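Local coordinates for uracil-dna glycosylase (Deinococcus radiodurans, PDB 4UQM), which belongs to the uracil-DNA glycosylase superfamily and folds as a single alpha/beta chain around a central four-stranded parallel sheet, at residues Y39-E42 against L43-L47; T146-A149 against A150-N153; T224-A227 against L228-G232. The protein carries 1 engineered substitution. All blocks are in the same frame, centred on the assembly; numbering follows the deposited sequence.

Contact 1 (Y39-E42 against L43-L47); sequences YFHE and LTDFL
F40 and T44, one turn apart on helix 38-53, carry a local contact within a peripheral helix that packs on helix 160-172. The carbonyl oxygen F40 O is gripped twice, by the backbone N of T44 at 2.8 Å and by its side chain, with T44 OG1 2.9 Å from F40 O. The two donors arrive from opposite faces of the carbonyl plane. With chi1 at -64°, the threonine hydroxyl lies beside its own backbone N and turns back along the helix to make this second bond. It also meets the phenylalanine ring obliquely, F40 CE2 lying 3.6 Å from T44 OG1. On another part of the ring, F40 CD1 rests 4.1 Å from L43 CD2, and L43 goes on to pack against W160, while F35 meets the F40 ring edge-to-face.

The solvent-facing side is polar. D45 OD1 sits over one face of the H41 imidazole, and the ring and carboxylate planes stand 80° apart; H41 NE2 comes within 3.2 Å of D45 OD2, but the angle is too poor for a hydrogen bond. E42 OE1 lies 4.4 Å from the same D45 OD2. Two acidic groups beside the imidazole would tend to favour its protonated form, and a positive ring would in turn ease the repulsion between the carboxylates.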
loop_
_atom_site.group_PDB
_atom_site.type_symbol
_atom_site.label_atom_id
_atom_site.label_comp_id
_atom_site.label_asym_id
_atom_site.label_seq_id
_atom_site.Cartn_x
_atom_site.Cartn_y
_atom_site.Cartn_z
ATOM N N TYR A 39 7.170 -21.029 0.915
ATOM C CA TYR A 39 7.414 -19.954 -0.050
ATOM C C TYR A 39 8.011 -18.715 0.636
ATOM O O TYR A 39 8.790 -17.970 0.044
ATOM C CB TYR A 39 6.143 -19.534 -0.834
ATOM C CG TYR A 39 5.256 -18.549 -0.097
ATOM C CD1 TYR A 39 5.487 -17.173 -0.176
ATOM C CD2 TYR A 39 4.171 -19.002 0.694
ATOM C CE1 TYR A 39 4.742 -16.250 0.499
ATOM C CE2 TYR A 39 3.402 -18.078 1.383
ATOM C CZ TYR A 39 3.723 -16.717 1.313
ATOM O OH TYR A 39 2.976 -15.817 1.971
ATOM N N PHE A 40 7.634 -18.481 1.887
ATOM C CA PHE A 40 8.063 -17.298 2.592
ATOM C C PHE A 40 9.497 -17.458 3.077
ATOM O O PHE A 40 10.287 -16.491 3.086
ATOM C CB PHE A 40 7.093 -16.979 3.743
ATOM C CG PHE A 40 7.332 -15.660 4.368
ATOM C CD1 PHE A 40 6.771 -14.499 3.833
ATOM C CD2 PHE A 40 8.130 -15.548 5.472
ATOM C CE1 PHE A 40 7.025 -13.278 4.419
ATOM C CE2 PHE A 40 8.387 -14.324 6.018
ATOM C CZ PHE A 40 7.852 -13.190 5.496
ATOM N N HIS A 41 9.851 -18.678 3.443
ATOM C CA HIS A 41 11.231 -18.976 3.778
ATOM C C HIS A 41 12.115 -18.735 2.541
ATOM O O HIS A 41 13.179 -18.173 2.638
ATOM C CB HIS A 41 11.369 -20.441 4.249
ATOM C CG HIS A 41 12.764 -20.822 4.632
ATOM N ND1 HIS A 41 13.205 -20.769 5.939
ATOM C CD2 HIS A 41 13.795 -21.324 3.907
ATOM C CE1 HIS A 41 14.464 -21.167 5.990
ATOM N NE2 HIS A 41 14.839 -21.520 4.770
ATOM N N GLU A 42 11.662 -19.215 1.385
ATOM C CA GLU A 42 12.414 -19.027 0.127
ATOM C C GLU A 42 12.509 -17.554 -0.269
ATOM O O GLU A 42 13.582 -17.100 -0.678
ATOM C CB GLU A 42 11.834 -19.852 -1.022
ATOM C CG GLU A 42 11.967 -21.364 -0.852
ATOM C CD GLU A 42 13.379 -21.861 -0.554
ATOM O OE1 GLU A 42 14.340 -21.357 -1.155
ATOM O OE2 GLU A 42 13.552 -22.772 0.291
ATOM N N LEU A 43 11.405 -16.831 -0.137
ATOM C CA LEU A 43 11.430 -15.385 -0.372
ATOM C C LEU A 43 12.439 -14.707 0.568
ATOM O O LEU A 43 13.275 -13.917 0.129
ATOM C CB LEU A 43 10.052 -14.805 -0.108
ATOM C CG LEU A 43 9.917 -13.268 -0.018
ATOM C CD1 LEU A 43 10.249 -12.624 -1.350
ATOM C CD2 LEU A 43 8.534 -12.924 0.479
ATOM N N THR A 44 12.392 -15.065 1.851
ATOM C CA THR A 44 13.315 -14.464 2.834
ATOM C C THR A 44 14.787 -14.735 2.478
ATOM O O THR A 44 15.648 -13.839 2.503
ATOM C CB THR A 44 12.954 -14.949 4.239
ATOM O OG1 THR A 44 11.647 -14.473 4.573
ATOM C CG2 THR A 44 13.942 -14.453 5.267
ATOM N N ASP A 45 15.066 -15.964 2.057
ATOM C CA ASP A 45 16.451 -16.331 1.718
ATOM C C ASP A 45 16.912 -15.542 0.503
ATOM O O ASP A 45 18.055 -15.093 0.437
ATOM C CB ASP A 45 16.593 -17.825 1.419
ATOM C CG ASP A 45 16.583 -18.680 2.654
ATOM O OD1 ASP A 45 16.776 -18.189 3.788
ATOM O OD2 ASP A 45 16.370 -19.869 2.458
ATOM N N PHE A 46 16.019 -15.370 -0.468
ATOM C CA PHE A 46 16.373 -14.574 -1.654
ATOM C C PHE A 46 16.641 -13.124 -1.273
ATOM O O PHE A 46 17.592 -12.520 -1.744
ATOM C CB PHE A 46 15.230 -14.686 -2.689
ATOM C CG PHE A 46 15.284 -13.654 -3.815
ATOM C CD1 PHE A 46 16.260 -13.724 -4.796
ATOM C CD2 PHE A 46 14.425 -12.574 -3.798
ATOM C CE1 PHE A 46 16.285 -12.730 -5.844
ATOM C CE2 PHE A 46 14.441 -11.592 -4.829
ATOM C CZ PHE A 46 15.407 -11.692 -5.799
ATOM N N LEU A 47 15.795 -12.560 -0.433
ATOM C CA LEU A 47 15.964 -11.166 -0.019
ATOM C C LEU A 47 17.255 -10.974 0.795
ATOM O O LEU A 47 17.893 -9.970 0.659
ATOM C CB LEU A 47 14.752 -10.676 0.806
ATOM C CG LEU A 47 13.483 -10.593 -0.029
ATOM C CD1 LEU A 47 12.374 -10.156 0.875
ATOM C CD2 LEU A 47 13.633 -9.674 -1.250
#

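Contact 2 (T146-A149 against A150-N153). Engineered in segment 150-153: A150 (natural residue Gly).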
loop_
_atom_site.group_PDB
_atom_site.type_symbol
_atom_site.label_atom_id
_atom_site.label_comp_id
_atom_site.label_asym_id
_atom_site.label_seq_id
_atom_site.Cartn_x
_atom_site.Cartn_y
_atom_site.Cartn_z
ATOM N N THR A 146 9.531 -5.129 -1.603
ATOM C CA THR A 146 10.931 -4.665 -1.695
ATOM C C THR A 146 11.273 -4.437 -3.172
ATOM O O THR A 146 10.541 -4.887 -4.076
ATOM C CB THR A 146 11.900 -5.726 -1.122
ATOM O OG1 THR A 146 11.697 -6.995 -1.751
ATOM C CG2 THR A 146 11.768 -5.867 0.398
ATOM N N VAL A 147 12.371 -3.740 -3.414
ATOM C CA VAL A 147 12.848 -3.459 -4.765
ATOM C C VAL A 147 14.337 -3.202 -4.736
ATOM O O VAL A 147 14.882 -2.704 -3.758
ATOM C CB VAL A 147 12.100 -2.242 -5.334
ATOM C CG1 VAL A 147 12.378 -0.965 -4.543
ATOM C CG2 VAL A 147 12.401 -2.043 -6.813
ATOM N N ARG A 148 15.024 -3.615 -5.781
ATOM C CA ARG A 148 16.440 -3.263 -5.958
ATOM C C ARG A 148 16.560 -1.814 -6.424
ATOM O O ARG A 148 15.760 -1.336 -7.268
ATOM C CB ARG A 148 17.068 -4.219 -6.984
ATOM C CG ARG A 148 18.564 -4.267 -7.018
ATOM C CD ARG A 148 19.001 -5.237 -8.107
ATOM N NE ARG A 148 18.453 -6.624 -8.072
ATOM C CZ ARG A 148 18.504 -7.495 -9.067
ATOM N NH1 ARG A 148 19.083 -7.205 -10.217
ATOM N NH2 ARG A 148 18.004 -8.683 -8.938
ATOM N N ALA A 149 17.533 -1.094 -5.876
ATOM C CA ALA A 149 17.768 0.274 -6.270
ATOM C C ALA A 149 17.794 0.477 -7.755
ATOM O O ALA A 149 18.387 -0.306 -8.480
ATOM C CB ALA A 149 19.068 0.786 -5.646
ATOM N N ALA A 150 17.151 1.541 -8.201
ATOM C CA ALA A 150 17.084 1.926 -9.596
ATOM C C ALA A 150 16.339 1.047 -10.563
ATOM O O ALA A 150 16.317 1.395 -11.754
ATOM C CB ALA A 150 18.478 2.237 -10.145
ATOM N N GLN A 151 15.666 -0.017 -10.090
ATOM C CA GLN A 151 15.105 -1.027 -10.977
ATOM C C GLN A 151 13.641 -1.387 -10.596
ATOM O O GLN A 151 13.397 -2.280 -9.775
ATOM C CB GLN A 151 16.002 -2.256 -10.909
ATOM C CG GLN A 151 17.409 -2.057 -11.426
ATOM C CD GLN A 151 18.398 -3.208 -11.106
ATOM O OE1 GLN A 151 18.042 -4.395 -11.227
ATOM N NE2 GLN A 151 19.653 -2.857 -10.752
ATOM N N ALA A 152 12.665 -0.656 -11.148
ATOM C CA ALA A 152 11.290 -0.918 -10.824
ATOM C C ALA A 152 10.876 -2.349 -11.111
ATOM O O ALA A 152 11.187 -2.919 -12.156
ATOM C CB ALA A 152 10.366 0.045 -11.556
ATOM N N ASN A 153 10.141 -2.904 -10.163
ATOM C CA ASN A 153 9.570 -4.256 -10.239
ATOM C C ASN A 153 10.637 -5.356 -10.319
ATOM O O ASN A 153 10.359 -6.470 -10.708
ATOM C CB ASN A 153 8.570 -4.395 -11.398
ATOM C CG ASN A 153 7.232 -4.853 -10.941
ATOM O OD1 ASN A 153 6.940 -4.834 -9.764
ATOM N ND2 ASN A 153 6.386 -5.253 -11.870
#
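V147 presses on the returning chain at the tight end of this local contact, its CG2 methyl 3.1 Å from Q151 O. The branch is aimed there because chi1 of 64° sets CG2 opposite the backbone N and leaves CG1 wedged between N and the carbonyl carbon. S154 ties the same region together: its OG bonds to both Q151 O and R148 N. The strand itself pairs with strand 56-57, and N153 N is held by D83 OD2.

Beyond V147 the packing passes to the long side chains of R148 and Q151, whose guanidinium and amide planes stand 85° apart. The arginine methylene CD lies 3.4 Å from Q151 OE1, and its NH1 is 3.2 Å from that oxygen. The stronger ties of the guanidinium lie elsewhere, in a salt bridge from NE to E50 and a cation-pi contact with Y54, which would help fix the arginine beside the amide.

The solvent side is the bend, where engineered A150 is exposed, although backbone bonds join A149 to T55 and A150 to H86. The contact's nearest atom is about 4 Å from the bound nucleic acid, A152 packing on a modified side chain. Q151 N to R148 O, at 3.1 Å, closes the turn. With A150 in the left-handed region (phi 67°), R148 to Q151 form a type II beta turn at the end of strand 147-148.

Contact 3 (T224-A227 against L228-G232); sequences TNEA and LEKAG
E226 and K230 form the ionic part of this local contact, at the exposed face of the last turns of helix 220-230. Their side chains run side by side and point the same way. E226 is stretched out beyond CG, whereas K230 bends at chi2 (-72°) and again at chi4, which carries its ammonium back along the helix. K230 NZ reaches E226 OE2 at 3.1 Å as a hydrogen-bonded salt bridge, using the anti lone pair of that oxygen, the one turned away from its twin. The ammonium also lies against the methylene chain, with NZ 3.5 Å from E226 CG.

Backbone bonds form the second group. L228 N, E229 N and K230 N each bond to the carbonyl four residues earlier, but the last of the series, A231 N to A227 O, has lengthened to 3.3 Å as the helix ends. G232 then takes a positive phi of 74° and completes a Schellman motif, its N bonding to E229 O at 3.0 Å. A227 O also accepts from R177 NH1, which places one basic group at the C-terminal end of the helix.

Van der Waals contacts make up the rest. On the buried face the T224 methyl CG2 lies 3.9 Å from L228 CD1, the two side chains alongside each other. L228 CD1 also touches N225 OD1, an oxygen whose bond is to V236 N. E229 folds back over the preceding turn, with its CG 3.2 Å from N225 O.

T224, A227 and L228 turn this face toward the central sheet: all three pack on V179 of strand 179-183, T224 and L228 also reach V77 of strand 77-81, and T224 and A227 meet strand 200-204 at I202 and V200.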
loop_
_atom_site.group_PDB
_atom_site.type_symbol
_atom_site.label_atom_id
_atom_site.label_comp_id
_atom_site.label_asym_id
_atom_site.label_seq_id
_atom_site.Cartn_x
_atom_site.Cartn_y
_atom_site.Cartn_z
ATOM N N THR A 224 -14.220 6.453 -3.163
ATOM C CA THR A 224 -14.000 5.736 -1.903
ATOM C C THR A 224 -14.916 6.277 -0.800
ATOM O O THR A 224 -15.546 5.518 -0.066
ATOM C CB THR A 224 -12.510 5.852 -1.509
ATOM O OG1 THR A 224 -11.735 5.112 -2.444
ATOM C CG2 THR A 224 -12.258 5.316 -0.096
ATOM N N ASN A 225 -14.955 7.595 -0.671
ATOM C CA ASN A 225 -15.730 8.199 0.386
ATOM C C ASN A 225 -17.222 7.975 0.217
ATOM O O ASN A 225 -17.929 7.713 1.201
ATOM C CB ASN A 225 -15.394 9.661 0.568
ATOM C CG ASN A 225 -14.093 9.852 1.315
ATOM O OD1 ASN A 225 -13.529 8.903 1.824
ATOM N ND2 ASN A 225 -13.626 11.090 1.395
ATOM N N GLU A 226 -17.693 7.982 -1.020
ATOM C CA GLU A 226 -19.106 7.720 -1.247
ATOM C C GLU A 226 -19.464 6.273 -0.854
ATOM O O GLU A 226 -20.463 6.038 -0.181
ATOM C CB GLU A 226 -19.450 8.034 -2.696
ATOM C CG GLU A 226 -20.904 7.761 -3.079
ATOM C CD GLU A 226 -21.246 8.175 -4.507
ATOM O OE1 GLU A 226 -20.328 8.689 -5.223
ATOM O OE2 GLU A 226 -22.430 8.015 -4.911
ATOM N N ALA A 227 -18.602 5.323 -1.223
ATOM C CA ALA A 227 -18.823 3.935 -0.831
ATOM C C ALA A 227 -18.805 3.750 0.695
ATOM O O ALA A 227 -19.611 2.995 1.261
ATOM C CB ALA A 227 -17.800 3.014 -1.496
ATOM N N LEU A 228 -17.824 4.359 1.365
ATOM C CA LEU A 228 -17.765 4.253 2.829
ATOM C C LEU A 228 -19.033 4.808 3.445
ATOM O O LEU A 228 -19.641 4.182 4.309
ATOM C CB LEU A 228 -16.545 4.955 3.384
ATOM C CG LEU A 228 -15.204 4.287 3.029
ATOM C CD1 LEU A 228 -14.019 5.185 3.331
ATOM C CD2 LEU A 228 -15.102 2.939 3.732
ATOM N N GLU A 229 -19.443 5.987 2.971
ATOM C CA GLU A 229 -20.604 6.641 3.558
ATOM C C GLU A 229 -21.862 5.830 3.365
ATOM O O GLU A 229 -22.666 5.703 4.304
ATOM C CB GLU A 229 -20.755 8.009 2.936
ATOM C CG GLU A 229 -19.733 8.978 3.457
ATOM C CD GLU A 229 -19.565 10.211 2.568
ATOM O OE1 GLU A 229 -20.345 10.380 1.639
ATOM O OE2 GLU A 229 -18.583 10.958 2.704
ATOM N N LYS A 230 -22.028 5.233 2.198
ATOM C CA LYS A 230 -23.223 4.413 1.943
ATOM C C LYS A 230 -23.294 3.159 2.824
ATOM O O LYS A 230 -24.388 2.650 3.076
ATOM C CB LYS A 230 -23.334 4.022 0.469
ATOM C CG LYS A 230 -23.439 5.200 -0.495
ATOM C CD LYS A 230 -24.757 5.944 -0.483
ATOM C CE LYS A 230 -24.661 7.199 -1.355
ATOM N NZ LYS A 230 -24.310 6.852 -2.780
ATOM N N ALA A 231 -22.127 2.690 3.298
ATOM C CA ALA A 231 -22.052 1.572 4.247
ATOM C C ALA A 231 -22.061 1.973 5.732
ATOM O O ALA A 231 -21.901 1.135 6.605
ATOM C CB ALA A 231 -20.820 0.713 3.933
ATOM N N GLY A 232 -22.213 3.258 6.039
ATOM C CA GLY A 232 -22.163 3.700 7.444
ATOM C C GLY A 232 -20.774 3.723 8.061
ATOM O O GLY A 232 -20.616 3.823 9.286
#

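Contacts 1 and 3 are both one-helix contacts, each with one buried and one exposed face, but they lie on opposite sides of the chain's centre, their own centres 38 Å apart. Contact 3 borders the parallel sheet, whereas contact 1 packs on another helix. Their exposed faces also differ: two carboxylates lie near a histidine in contact 1, while opposite charges pair in contact 3. Contact 2 is a surface turn, with a single backbone bond between its segments, and lies nearest the bound nucleic acid. It adjoins contact 1 directly, where L47 CD2 packs 3.3 Å from T146 OG1; neither touches contact 3.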